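Local coordinates for protein 1-deoxy-D-xylulose 5-phosphate reductoisomerase (Zymomonas mobilis, PDB 1R0K) that catalyses the NADPH-dependent rearrangement and reduction of 1-deoxy-D-xylulose 5-phosphate to 2-C-methyl-D-erythritol 4-phosphate in isoprenoid biosynthesis, using a divalent metal ion, at residues V191-A196 with L337-G342; I331-F336 with L344-I349; S19-I24 with A49-A54; E25-R30 with K278-P283. All coordinates share one frame; numbering follows the deposited sequence.

Contact 1 of 4, residues V191-A196 with L337-G342; sequences VTPERA and LDKKIG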
loop_
_atom_site.group_PDB
_atom_site.type_symbol
_atom_site.label_atom_id
_atom_site.label_comp_id
_atom_site.label_asym_id
_atom_site.label_seq_id
_atom_site.Cartn_x
_atom_site.Cartn_y
_atom_site.Cartn_z
ATOM N N VAL B 191 28.803 6.038 24.974
ATOM C CA VAL B 191 28.663 4.722 24.363
ATOM C C VAL B 191 29.988 4.123 23.883
ATOM O O VAL B 191 30.760 4.774 23.176
ATOM C CB VAL B 191 27.653 4.775 23.196
ATOM C CG1 VAL B 191 27.652 3.454 22.431
ATOM C CG2 VAL B 191 26.263 5.058 23.746
ATOM N N THR B 192 30.245 2.878 24.282
ATOM C CA THR B 192 31.470 2.176 23.892
ATOM C C THR B 192 31.207 1.305 22.662
ATOM O O THR B 192 30.067 0.923 22.390
ATOM C CB THR B 192 31.990 1.250 25.020
ATOM O OG1 THR B 192 31.046 0.199 25.247
ATOM C CG2 THR B 192 32.196 2.028 26.309
ATOM N N PRO B 193 32.266 0.976 21.901
ATOM C CA PRO B 193 32.139 0.145 20.698
ATOM C C PRO B 193 31.527 -1.209 21.035
ATOM O O PRO B 193 30.766 -1.774 20.253
ATOM C CB PRO B 193 33.583 0.002 20.220
ATOM C CG PRO B 193 34.247 1.238 20.741
ATOM C CD PRO B 193 33.671 1.366 22.119
ATOM N N GLU B 194 31.879 -1.729 22.206
ATOM C CA GLU B 194 31.367 -3.021 22.641
ATOM C C GLU B 194 29.848 -3.008 22.824
ATOM O O GLU B 194 29.166 -3.976 22.483
ATOM C CB GLU B 194 32.058 -3.449 23.945
ATOM C CG GLU B 194 33.541 -3.754 23.771
ATOM C CD GLU B 194 34.444 -2.558 24.033
ATOM O OE1 GLU B 194 34.018 -1.406 23.807
ATOM O OE2 GLU B 194 35.600 -2.778 24.458
ATOM N N ARG B 195 29.316 -1.909 23.348
ATOM C CA ARG B 195 27.878 -1.815 23.554
ATOM C C ARG B 195 27.143 -1.512 22.256
ATOM O O ARG B 195 26.106 -2.114 21.962
ATOM C CB ARG B 195 27.548 -0.725 24.578
ATOM C CG ARG B 195 26.249 -0.997 25.319
ATOM C CD ARG B 195 25.171 0.049 25.092
ATOM N NE ARG B 195 25.398 1.271 25.854
ATOM C CZ ARG B 195 24.424 2.034 26.345
ATOM N NH1 ARG B 195 23.158 1.697 26.162
ATOM N NH2 ARG B 195 24.716 3.148 27.003
ATOM N N ALA B 196 27.698 -0.585 21.478
ATOM C CA ALA B 196 27.096 -0.154 20.216
ATOM C C ALA B 196 26.883 -1.234 19.160
ATOM O O ALA B 196 25.937 -1.162 18.377
ATOM C CB ALA B 196 27.918 0.978 19.621
ATOM N N LEU B 337 35.224 2.190 16.391
ATOM C CA LEU B 337 35.390 0.781 16.727
ATOM C C LEU B 337 36.802 0.487 17.227
ATOM O O LEU B 337 36.997 -0.380 18.083
ATOM C CB LEU B 337 35.081 -0.091 15.508
ATOM C CG LEU B 337 33.606 -0.115 15.098
ATOM C CD1 LEU B 337 33.458 -0.884 13.799
ATOM C CD2 LEU B 337 32.766 -0.751 16.199
ATOM N N ASP B 338 37.781 1.217 16.697
ATOM C CA ASP B 338 39.180 1.039 17.093
ATOM C C ASP B 338 39.477 1.835 18.369
ATOM O O ASP B 338 40.610 1.866 18.847
ATOM C CB ASP B 338 40.113 1.509 15.974
ATOM C CG ASP B 338 41.551 1.082 16.195
ATOM O OD1 ASP B 338 42.464 1.806 15.742
ATOM O OD2 ASP B 338 41.772 0.020 16.815
ATOM N N LYS B 339 38.447 2.494 18.895
ATOM C CA LYS B 339 38.548 3.283 20.119
ATOM C C LYS B 339 39.473 4.492 20.042
ATOM O O LYS B 339 40.206 4.787 20.987
ATOM C CB LYS B 339 38.967 2.378 21.282
ATOM C CG LYS B 339 38.013 1.217 21.499
ATOM C CD LYS B 339 38.401 0.383 22.698
ATOM C CE LYS B 339 37.390 -0.725 22.939
ATOM N NZ LYS B 339 37.730 -1.498 24.159
ATOM N N LYS B 340 39.428 5.201 18.917
ATOM C CA LYS B 340 40.258 6.385 18.739
ATOM C C LYS B 340 39.439 7.657 18.939
ATOM O O LYS B 340 39.995 8.733 19.156
ATOM C CB LYS B 340 40.896 6.391 17.346
ATOM C CG LYS B 340 42.038 5.394 17.178
ATOM C CD LYS B 340 42.763 5.614 15.853
ATOM C CE LYS B 340 43.995 4.731 15.734
ATOM N NZ LYS B 340 44.753 5.022 14.485
ATOM N N ILE B 341 38.118 7.523 18.859
ATOM C CA ILE B 341 37.209 8.649 19.047
ATOM C C ILE B 341 35.949 8.190 19.785
ATOM O O ILE B 341 35.721 6.991 19.959
ATOM C CB ILE B 341 36.778 9.269 17.694
ATOM C CG1 ILE B 341 36.042 8.223 16.848
ATOM C CG2 ILE B 341 37.995 9.789 16.941
ATOM C CD1 ILE B 341 35.542 8.749 15.514
ATOM N N GLY B 342 35.135 9.147 20.214
ATOM C CA GLY B 342 33.907 8.815 20.909
ATOM C C GLY B 342 32.781 8.557 19.924
ATOM O O GLY B 342 32.907 8.871 18.739
#

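Contact 2 of 4, residues I331-F336 with L344-I349; sequences IAVAAF and LDIAKI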
loop_
_atom_site.group_PDB
_atom_site.type_symbol
_atom_site.label_atom_id
_atom_site.label_comp_id
_atom_site.label_asym_id
_atom_site.label_seq_id
_atom_site.Cartn_x
_atom_site.Cartn_y
_atom_site.Cartn_z
ATOM N N ILE B 331 35.555 5.831 7.594
ATOM C CA ILE B 331 36.736 6.098 8.404
ATOM C C ILE B 331 36.362 6.375 9.852
ATOM O O ILE B 331 36.951 5.809 10.769
ATOM C CB ILE B 331 37.516 7.324 7.852
ATOM C CG1 ILE B 331 38.079 6.997 6.471
ATOM C CG2 ILE B 331 38.641 7.714 8.800
ATOM C CD1 ILE B 331 39.141 5.918 6.497
ATOM N N ALA B 332 35.380 7.249 10.049
ATOM C CA ALA B 332 34.945 7.616 11.387
ATOM C C ALA B 332 34.439 6.414 12.180
ATOM O O ALA B 332 34.796 6.243 13.343
ATOM C CB ALA B 332 33.864 8.688 11.307
ATOM N N VAL B 333 33.602 5.588 11.555
ATOM C CA VAL B 333 33.074 4.403 12.227
ATOM C C VAL B 333 34.218 3.471 12.638
ATOM O O VAL B 333 34.272 3.002 13.774
ATOM C CB VAL B 333 32.078 3.645 11.309
ATOM C CG1 VAL B 333 31.723 2.296 11.906
ATOM C CG2 VAL B 333 30.815 4.479 11.123
ATOM N N ALA B 334 35.141 3.217 11.713
ATOM C CA ALA B 334 36.280 2.350 11.998
ATOM C C ALA B 334 37.103 2.912 13.156
ATOM O O ALA B 334 37.591 2.162 14.002
ATOM C CB ALA B 334 37.154 2.204 10.748
ATOM N N ALA B 335 37.255 4.234 13.193
ATOM C CA ALA B 335 38.011 4.890 14.259
ATOM C C ALA B 335 37.312 4.663 15.594
ATOM O O ALA B 335 37.958 4.378 16.602
ATOM C CB ALA B 335 38.129 6.382 13.979
ATOM N N PHE B 336 35.989 4.795 15.599
ATOM C CA PHE B 336 35.219 4.580 16.815
ATOM C C PHE B 336 35.419 3.148 17.293
ATOM O O PHE B 336 35.741 2.916 18.455
ATOM C CB PHE B 336 33.727 4.833 16.568
ATOM C CG PHE B 336 32.847 4.421 17.720
ATOM C CD1 PHE B 336 33.015 4.993 18.984
ATOM C CD2 PHE B 336 31.871 3.448 17.550
ATOM C CE1 PHE B 336 32.222 4.596 20.063
ATOM C CE2 PHE B 336 31.070 3.042 18.620
ATOM C CZ PHE B 336 31.247 3.617 19.880
ATOM N N LEU B 344 29.870 10.016 19.509
ATOM C CA LEU B 344 29.363 11.234 18.888
ATOM C C LEU B 344 30.361 11.929 17.975
ATOM O O LEU B 344 29.993 12.844 17.233
ATOM C CB LEU B 344 28.876 12.217 19.956
ATOM C CG LEU B 344 27.698 11.724 20.801
ATOM C CD1 LEU B 344 27.270 12.822 21.779
ATOM C CD2 LEU B 344 26.534 11.340 19.894
ATOM N N ASP B 345 31.619 11.503 18.028
ATOM C CA ASP B 345 32.643 12.102 17.177
ATOM C C ASP B 345 32.507 11.613 15.735
ATOM O O ASP B 345 33.045 12.225 14.811
ATOM C CB ASP B 345 34.053 11.771 17.685
ATOM C CG ASP B 345 34.391 12.465 18.989
ATOM O OD1 ASP B 345 34.023 13.644 19.153
ATOM O OD2 ASP B 345 35.042 11.835 19.846
ATOM N N ILE B 346 31.798 10.505 15.545
ATOM C CA ILE B 346 31.609 9.962 14.205
ATOM C C ILE B 346 30.958 10.999 13.301
ATOM O O ILE B 346 31.529 11.382 12.276
ATOM C CB ILE B 346 30.740 8.688 14.229
ATOM C CG1 ILE B 346 31.457 7.592 15.021
ATOM C CG2 ILE B 346 30.465 8.216 12.808
ATOM C CD1 ILE B 346 30.602 6.383 15.329
ATOM N N ALA B 347 29.771 11.462 13.679
ATOM C CA ALA B 347 29.071 12.462 12.881
ATOM C C ALA B 347 29.863 13.765 12.815
ATOM O O ALA B 347 29.761 14.506 11.838
ATOM C CB ALA B 347 27.674 12.726 13.456
ATOM N N LYS B 348 30.639 14.059 13.853
ATOM C CA LYS B 348 31.430 15.287 13.843
ATOM C C LYS B 348 32.533 15.205 12.798
ATOM O O LYS B 348 32.760 16.154 12.054
ATOM C CB LYS B 348 32.024 15.565 15.228
ATOM C CG LYS B 348 30.970 15.974 16.247
ATOM C CD LYS B 348 31.573 16.339 17.595
ATOM C CE LYS B 348 30.473 16.714 18.584
ATOM N NZ LYS B 348 31.015 17.140 19.908
ATOM N N ILE B 349 33.217 14.068 12.736
ATOM C CA ILE B 349 34.278 13.890 11.754
ATOM C C ILE B 349 33.672 13.964 10.359
ATOM O O ILE B 349 34.249 14.574 9.454
ATOM C CB ILE B 349 34.987 12.521 11.919
ATOM C CG1 ILE B 349 35.738 12.470 13.256
ATOM C CG2 ILE B 349 35.944 12.284 10.759
ATOM C CD1 ILE B 349 36.810 13.513 13.412
#

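Contact 3 of 4, residues S19-I24 with A49-A54; sequences STLDLI and AKRTNA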
loop_
_atom_site.group_PDB
_atom_site.type_symbol
_atom_site.label_atom_id
_atom_site.label_comp_id
_atom_site.label_asym_id
_atom_site.label_seq_id
_atom_site.Cartn_x
_atom_site.Cartn_y
_atom_site.Cartn_z
ATOM N N SER B 19 19.446 -15.543 -0.009
ATOM C CA SER B 19 17.997 -15.404 -0.119
ATOM C C SER B 19 17.586 -15.416 -1.585
ATOM O O SER B 19 16.540 -15.963 -1.945
ATOM C CB SER B 19 17.536 -14.100 0.536
ATOM O OG SER B 19 17.766 -14.118 1.936
ATOM N N THR B 20 18.417 -14.816 -2.430
ATOM C CA THR B 20 18.130 -14.765 -3.858
ATOM C C THR B 20 18.194 -16.169 -4.456
ATOM O O THR B 20 17.317 -16.558 -5.220
ATOM C CB THR B 20 19.129 -13.846 -4.597
ATOM O OG1 THR B 20 19.056 -12.526 -4.044
ATOM C CG2 THR B 20 18.795 -13.779 -6.093
ATOM N N LEU B 21 19.227 -16.932 -4.106
ATOM C CA LEU B 21 19.360 -18.293 -4.630
ATOM C C LEU B 21 18.222 -19.189 -4.150
ATOM O O LEU B 21 17.746 -20.051 -4.891
ATOM C CB LEU B 21 20.711 -18.885 -4.227
ATOM C CG LEU B 21 21.851 -18.490 -5.176
ATOM C CD1 LEU B 21 23.187 -18.875 -4.588
ATOM C CD2 LEU B 21 21.637 -19.167 -6.516
ATOM N N ASP B 22 17.788 -18.980 -2.912
ATOM C CA ASP B 22 16.689 -19.754 -2.350
ATOM C C ASP B 22 15.502 -19.686 -3.313
ATOM O O ASP B 22 14.938 -20.711 -3.692
ATOM C CB ASP B 22 16.280 -19.182 -0.985
ATOM C CG ASP B 22 15.147 -19.968 -0.333
ATOM O OD1 ASP B 22 15.428 -20.953 0.383
ATOM O OD2 ASP B 22 13.970 -19.601 -0.543
ATOM N N LEU B 23 15.139 -18.477 -3.727
ATOM C CA LEU B 23 14.007 -18.305 -4.632
ATOM C C LEU B 23 14.279 -18.845 -6.029
ATOM O O LEU B 23 13.392 -19.417 -6.661
ATOM C CB LEU B 23 13.608 -16.823 -4.715
ATOM C CG LEU B 23 13.180 -16.183 -3.389
ATOM C CD1 LEU B 23 12.600 -14.792 -3.652
ATOM C CD2 LEU B 23 12.140 -17.060 -2.708
ATOM N N ILE B 24 15.505 -18.664 -6.515
ATOM C CA ILE B 24 15.864 -19.155 -7.843
ATOM C C ILE B 24 15.803 -20.684 -7.899
ATOM O O ILE B 24 15.250 -21.262 -8.834
ATOM C CB ILE B 24 17.292 -18.702 -8.244
ATOM C CG1 ILE B 24 17.319 -17.185 -8.444
ATOM C CG2 ILE B 24 17.731 -19.419 -9.524
ATOM C CD1 ILE B 24 18.700 -16.616 -8.693
ATOM N N ALA B 49 27.031 -22.786 -7.597
ATOM C CA ALA B 49 27.251 -22.826 -9.036
ATOM C C ALA B 49 26.938 -24.209 -9.601
ATOM O O ALA B 49 26.259 -24.337 -10.622
ATOM C CB ALA B 49 28.695 -22.447 -9.349
ATOM N N LYS B 50 27.437 -25.243 -8.933
ATOM C CA LYS B 50 27.208 -26.609 -9.384
ATOM C C LYS B 50 25.740 -27.011 -9.269
ATOM O O LYS B 50 25.210 -27.686 -10.148
ATOM C CB LYS B 50 28.096 -27.579 -8.595
ATOM C CG LYS B 50 29.574 -27.430 -8.929
ATOM C CD LYS B 50 30.431 -28.495 -8.270
ATOM C CE LYS B 50 30.519 -28.303 -6.774
ATOM N NZ LYS B 50 31.430 -29.320 -6.184
ATOM N N ARG B 51 25.086 -26.590 -8.193
ATOM C CA ARG B 51 23.677 -26.910 -7.992
ATOM C C ARG B 51 22.821 -26.331 -9.109
ATOM O O ARG B 51 22.004 -27.034 -9.707
ATOM C CB ARG B 51 23.164 -26.337 -6.674
ATOM C CG ARG B 51 23.765 -26.921 -5.430
ATOM C CD ARG B 51 22.852 -26.636 -4.255
ATOM N NE ARG B 51 22.570 -25.212 -4.096
ATOM C CZ ARG B 51 23.364 -24.363 -3.452
ATOM N NH1 ARG B 51 23.031 -23.081 -3.355
ATOM N NH2 ARG B 51 24.487 -24.797 -2.894
ATOM N N THR B 52 23.011 -25.042 -9.374
ATOM C CA THR B 52 22.245 -24.338 -10.398
ATOM C C THR B 52 22.781 -24.521 -11.809
ATOM O O THR B 52 22.258 -23.930 -12.754
ATOM C CB THR B 52 22.193 -22.834 -10.101
ATOM O OG1 THR B 52 23.520 -22.293 -10.155
ATOM C CG2 THR B 52 21.604 -22.592 -8.713
ATOM N N ASN B 53 23.819 -25.338 -11.951
ATOM C CA ASN B 53 24.408 -25.588 -13.261
ATOM C C ASN B 53 24.760 -24.248 -13.906
ATOM O O ASN B 53 24.505 -24.027 -15.091
ATOM C CB ASN B 53 23.408 -26.343 -14.142
ATOM C CG ASN B 53 24.024 -26.840 -15.435
ATOM O OD1 ASN B 53 23.314 -27.225 -16.364
ATOM N ND2 ASN B 53 25.351 -26.843 -15.499
ATOM N N ALA B 54 25.336 -23.355 -13.108
ATOM C CA ALA B 54 25.723 -22.033 -13.586
ATOM C C ALA B 54 26.770 -22.156 -14.681
ATOM O O ALA B 54 27.550 -23.109 -14.702
ATOM C CB ALA B 54 26.266 -21.196 -12.432
#

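Contact 4 of 4, residues E25-R30 with K278-P283; sequences ERNLDR and KRMETP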
loop_
_atom_site.group_PDB
_atom_site.type_symbol
_atom_site.label_atom_id
_atom_site.label_comp_id
_atom_site.label_asym_id
_atom_site.label_seq_id
_atom_site.Cartn_x
_atom_site.Cartn_y
_atom_site.Cartn_z
ATOM N N GLU B 25 16.363 -21.335 -6.889
ATOM C CA GLU B 25 16.385 -22.789 -6.860
ATOM C C GLU B 25 15.027 -23.469 -6.682
ATOM O O GLU B 25 14.885 -24.660 -6.973
ATOM C CB GLU B 25 17.394 -23.253 -5.816
ATOM C CG GLU B 25 18.824 -23.001 -6.286
ATOM C CD GLU B 25 19.864 -23.468 -5.300
ATOM O OE1 GLU B 25 20.288 -22.657 -4.444
ATOM O OE2 GLU B 25 20.246 -24.654 -5.380
ATOM N N ARG B 26 14.032 -22.713 -6.226
ATOM C CA ARG B 26 12.673 -23.233 -6.069
ATOM C C ARG B 26 11.975 -23.060 -7.414
ATOM O O ARG B 26 10.813 -23.430 -7.579
ATOM C CB ARG B 26 11.898 -22.432 -5.018
ATOM C CG ARG B 26 12.458 -22.509 -3.618
ATOM C CD ARG B 26 11.760 -21.524 -2.687
ATOM N NE ARG B 26 12.332 -21.584 -1.347
ATOM C CZ ARG B 26 12.100 -22.562 -0.481
ATOM N NH1 ARG B 26 11.295 -23.563 -0.808
ATOM N NH2 ARG B 26 12.694 -22.552 0.703
ATOM N N ASN B 27 12.696 -22.494 -8.376
ATOM C CA ASN B 27 12.128 -22.231 -9.691
ATOM C C ASN B 27 13.136 -22.407 -10.821
ATOM O O ASN B 27 13.202 -21.586 -11.737
ATOM C CB ASN B 27 11.576 -20.805 -9.713
ATOM C CG ASN B 27 10.455 -20.601 -8.715
ATOM O OD1 ASN B 27 9.319 -21.006 -8.959
ATOM N ND2 ASN B 27 10.770 -19.982 -7.577
ATOM N N LEU B 28 13.916 -23.477 -10.766
ATOM C CA LEU B 28 14.910 -23.721 -11.796
ATOM C C LEU B 28 14.280 -23.970 -13.156
ATOM O O LEU B 28 14.963 -23.939 -14.178
ATOM C CB LEU B 28 15.810 -24.890 -11.390
ATOM C CG LEU B 28 16.749 -24.527 -10.237
ATOM C CD1 LEU B 28 17.561 -25.748 -9.811
ATOM C CD2 LEU B 28 17.662 -23.386 -10.683
ATOM N N ASP B 29 12.975 -24.213 -13.176
ATOM C CA ASP B 29 12.290 -24.436 -14.443
ATOM C C ASP B 29 11.940 -23.081 -15.059
ATOM O O ASP B 29 11.579 -22.993 -16.234
ATOM C CB ASP B 29 11.014 -25.258 -14.229
ATOM C CG ASP B 29 9.995 -24.545 -13.362
ATOM O OD1 ASP B 29 10.344 -24.136 -12.234
ATOM O OD2 ASP B 29 8.837 -24.400 -13.810
ATOM N N ARG B 30 12.065 -22.026 -14.258
ATOM C CA ARG B 30 11.753 -20.667 -14.704
ATOM C C ARG B 30 13.010 -19.818 -14.903
ATOM O O ARG B 30 13.008 -18.863 -15.682
ATOM C CB ARG B 30 10.843 -19.977 -13.680
ATOM C CG ARG B 30 9.404 -20.487 -13.649
ATOM C CD ARG B 30 8.677 -20.050 -12.375
ATOM N NE ARG B 30 8.835 -18.622 -12.100
ATOM C CZ ARG B 30 8.447 -18.022 -10.974
ATOM N NH1 ARG B 30 7.871 -18.723 -10.002
ATOM N NH2 ARG B 30 8.648 -16.718 -10.813
ATOM N N LYS B 278 5.520 -9.331 -12.599
ATOM C CA LYS B 278 4.584 -10.302 -12.041
ATOM C C LYS B 278 4.895 -10.479 -10.559
ATOM O O LYS B 278 5.732 -9.770 -10.002
ATOM C CB LYS B 278 4.734 -11.651 -12.751
ATOM C CG LYS B 278 4.565 -11.585 -14.255
ATOM C CD LYS B 278 4.786 -12.955 -14.882
ATOM C CE LYS B 278 4.546 -12.922 -16.385
ATOM N NZ LYS B 278 4.755 -14.262 -17.002
ATOM N N ARG B 279 4.213 -11.425 -9.924
ATOM C CA ARG B 279 4.442 -11.721 -8.516
ATOM C C ARG B 279 4.705 -13.217 -8.417
ATOM O O ARG B 279 4.188 -14.000 -9.219
ATOM C CB ARG B 279 3.214 -11.363 -7.671
ATOM C CG ARG B 279 2.929 -9.876 -7.555
ATOM C CD ARG B 279 3.752 -9.221 -6.457
ATOM N NE ARG B 279 3.388 -7.812 -6.293
ATOM C CZ ARG B 279 3.746 -7.058 -5.257
ATOM N NH1 ARG B 279 4.486 -7.568 -4.277
ATOM N NH2 ARG B 279 3.359 -5.788 -5.195
ATOM N N MET B 280 5.520 -13.611 -7.450
ATOM C CA MET B 280 5.828 -15.021 -7.257
ATOM C C MET B 280 5.654 -15.358 -5.792
ATOM O O MET B 280 5.747 -14.491 -4.927
ATOM C CB MET B 280 7.270 -15.322 -7.662
ATOM C CG MET B 280 8.307 -14.717 -6.729
ATOM S SD MET B 280 10.000 -14.908 -7.332
ATOM C CE MET B 280 10.304 -16.659 -6.983
ATOM N N GLU B 281 5.403 -16.624 -5.505
ATOM C CA GLU B 281 5.256 -17.019 -4.124
ATOM C C GLU B 281 6.645 -17.154 -3.501
ATOM O O GLU B 281 7.621 -17.449 -4.195
ATOM C CB GLU B 281 4.510 -18.351 -4.037
ATOM C CG GLU B 281 4.288 -18.822 -2.614
ATOM C CD GLU B 281 3.222 -19.884 -2.515
ATOM O OE1 GLU B 281 3.347 -20.914 -3.210
ATOM O OE2 GLU B 281 2.261 -19.686 -1.741
ATOM N N THR B 282 6.743 -16.873 -2.207
ATOM C CA THR B 282 8.001 -17.039 -1.477
ATOM C C THR B 282 7.571 -17.632 -0.146
ATOM O O THR B 282 6.394 -17.594 0.200
ATOM C CB THR B 282 8.749 -15.707 -1.198
ATOM O OG1 THR B 282 8.113 -15.015 -0.119
ATOM C CG2 THR B 282 8.766 -14.818 -2.441
ATOM N N PRO B 283 8.509 -18.217 0.608
ATOM C CA PRO B 283 8.086 -18.782 1.892
ATOM C C PRO B 283 8.074 -17.760 3.027
ATOM O O PRO B 283 7.940 -18.118 4.189
ATOM C CB PRO B 283 9.081 -19.915 2.119
ATOM C CG PRO B 283 10.305 -19.433 1.440
ATOM C CD PRO B 283 9.812 -18.758 0.183
HETATM O O HOH W 1 8.369 -19.666 -5.798
#

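Contact 1 of 4, residues V191-A196 with L337-G342
P193 and E194, in the opening turn of the short helix 193-196, face L337 and K339 where the long helix 321-337 comes to its end. Ahead of them T192 is the N-cap: its OG1 accepts a weak bond from R195 N, and its carbonyl takes the amide of A196. P193 brings its ring up to the other backbone, its CA 5.2 Å from that of L337. The two side chains touch lightly, P193 CB lying 4.2 Å from L337 CD2, while P193 CG meets K339 CG at 3.8 Å with the lysine chain passing at roughly a right angle. That lysine owes its position to a Schellman motif. K339 is the first residue to leave helical backbone angles, and its positive phi of 64° turns the chain out of the last turn and sets the side chain beside the neighbouring helix start. E194 comes next and supplies the charge. Its chain bends at chi2 (92°), bringing the carboxylate across the end of the lysine, extended beyond CG; NZ donates to OE2 over a short 2.5 Å, on the syn side and 21° out of the carboxylate plane. Both residues are exposed, so this salt bridge lies at the surface, outside the apolar touch of P193 and L337. A196 packs on F336 and on I210 of helix 206-214, the helix that L337 also reaches.

Contact 2 of 4, residues I331-F336 with L344-I349
I346 fits its branched side chain against A332, V333 and F336, and covers more of the surface buried between two consecutive helices than any other residue. The axes of the two short segments approach to 8.7 Å, nearly antiparallel at 150° between their directions, as an alpha-alpha hairpin closed by a short loop. The close spacing goes with a small residue at the nearest point: A332 CB lies 3.7 Å from I346 CG2 and equally near the I346 carbonyl oxygen, with I349 CB at 4.0 Å. The two arms of I346 part company. CG2, anti to the backbone N, touches A332 and, at 4.1 Å, V333 CG2; CG1 takes the other direction and carries CD1 to F336, 3.7 Å from its CB. The methyl also reaches the root of the phenyl ring, meeting it obliquely near CG and CD2. With an alanine here both arms are gone, and a gap would probably open, leaving F336 and A332 without their main partner on this helix. No hydrogen bond crosses this apolar interface. On the outer flanks the pairing ends: A334 and K348 turn to solvent, and A347 points away from the opposing helix. The core continues into other helices, with V333 and I346 both packing on I210 of helix 206-214, while A335 and I349 both rest against M383 of helix 365-385.

Contact 3 of 4, residues S19-I24 with A49-A54
Helix 15-25 and the C-terminal end of helix 42-51 stand well apart, the CA atoms of L21 and T52 being 8.8 Å from each other, and no hydrogen bond joins the two segments. These are the first two helices of the Rossmann-type NADPH-binding domain: helix 15-25 is the crossover between the parallel strands 5-10 and 31-38, and helix 42-51 links strand 31-38 to 56-59. L21 does the bridging, pointing one methyl at each of two successive residues. Its CD1 approaches R51 NH1 obliquely at 4.4 Å, a loose contact at the exposed rim. The arginine is committed to another partner, since its NE forms a salt bridge with E25 one turn further along the first helix; the charged pair links the two helices on the exposed side. T52 works on the buried side. Its hydroxyl lies between the backbone N and the carbonyl carbon (chi1 63°) and bonds to the carbonyl of A48, which turns CG2 out toward the leucine. The same threonine packs on V33 and L36 of strand 31-38, and I24 also rests on V33, so both helices cover one face of that strand. The chain leaves helical geometry in a Schellman motif: N53 has positive phi, and A54 N returns to A49 O at 2.8 Å. The side chain of L21 is about 7 Å from that of T13, which probably helps bind NADPH. Between the segments the two side chains meet at about a right angle, with L21 CD2 4.1 Å from T52 CG2.

Contact 4 of 4, residues E25-R30 with K278-P283
R26 lays one face of its guanidinium over the ring of P283, with P283 CG 3.7 Å above the guanidinium plane, offset toward its rim. The overlap joins the loop that leads from helix 15-25 to strand 31-38, in the Rossmann-type domain, to a distant extended segment after helix 267-275. A salt bridge from R26 NE to D22 helps hold the guanidinium in this pose. Deeper in, M280 points into the loop and is the buried residue of the contact. Its CG sits between the backbone N and the carbonyl carbon (chi1 69°), and a bend at chi3 carries the terminal methyl in toward N27, with L23 packing beside it. R30 approaches the same methionine differently, edge-on: its NH2 lies 3.7 Å from M280 CB, which is in the guanidinium plane. The loop itself is tied by R30 N to N27 O at 2.8 Å. Residues on the far side of 278-283 serve the dimer, R279 and E281 forming salt bridges with D254 and R169 of the second subunit, so the segment lies between the nucleotide-binding domain and the partner chain. N27 offers its amide nitrogen to two acceptors, the carbonyl of L23 and a water. That water, 3.0 Å from N27 ND2, donates to E281 O at 2.8 Å, while M280 CE approaches the same ND2 to 3.4 Å.

Overall arrangement
The four contacts form two pairs far apart in space, with about 39 to 43 Å between contact centres. Contacts 1 and 2, centres 9 Å apart, share helix 321-337, with 331-336 in its last turns and 337-342 starting at its final residue and continuing as loop. Contacts 3 and 4, centres 12 Å apart, share helix 15-25, and the E25-R51 salt bridge joins them. Within each pair the segments alternate along the chain; contact 3 closes before 1 and 2 open, while contact 4 ties the Rossmann-type domain to the dimer interface. In the C-terminal helices, L337 and V333 have side chains about 10 Å from those of H199 and N217, respectively, which probably bind substrate.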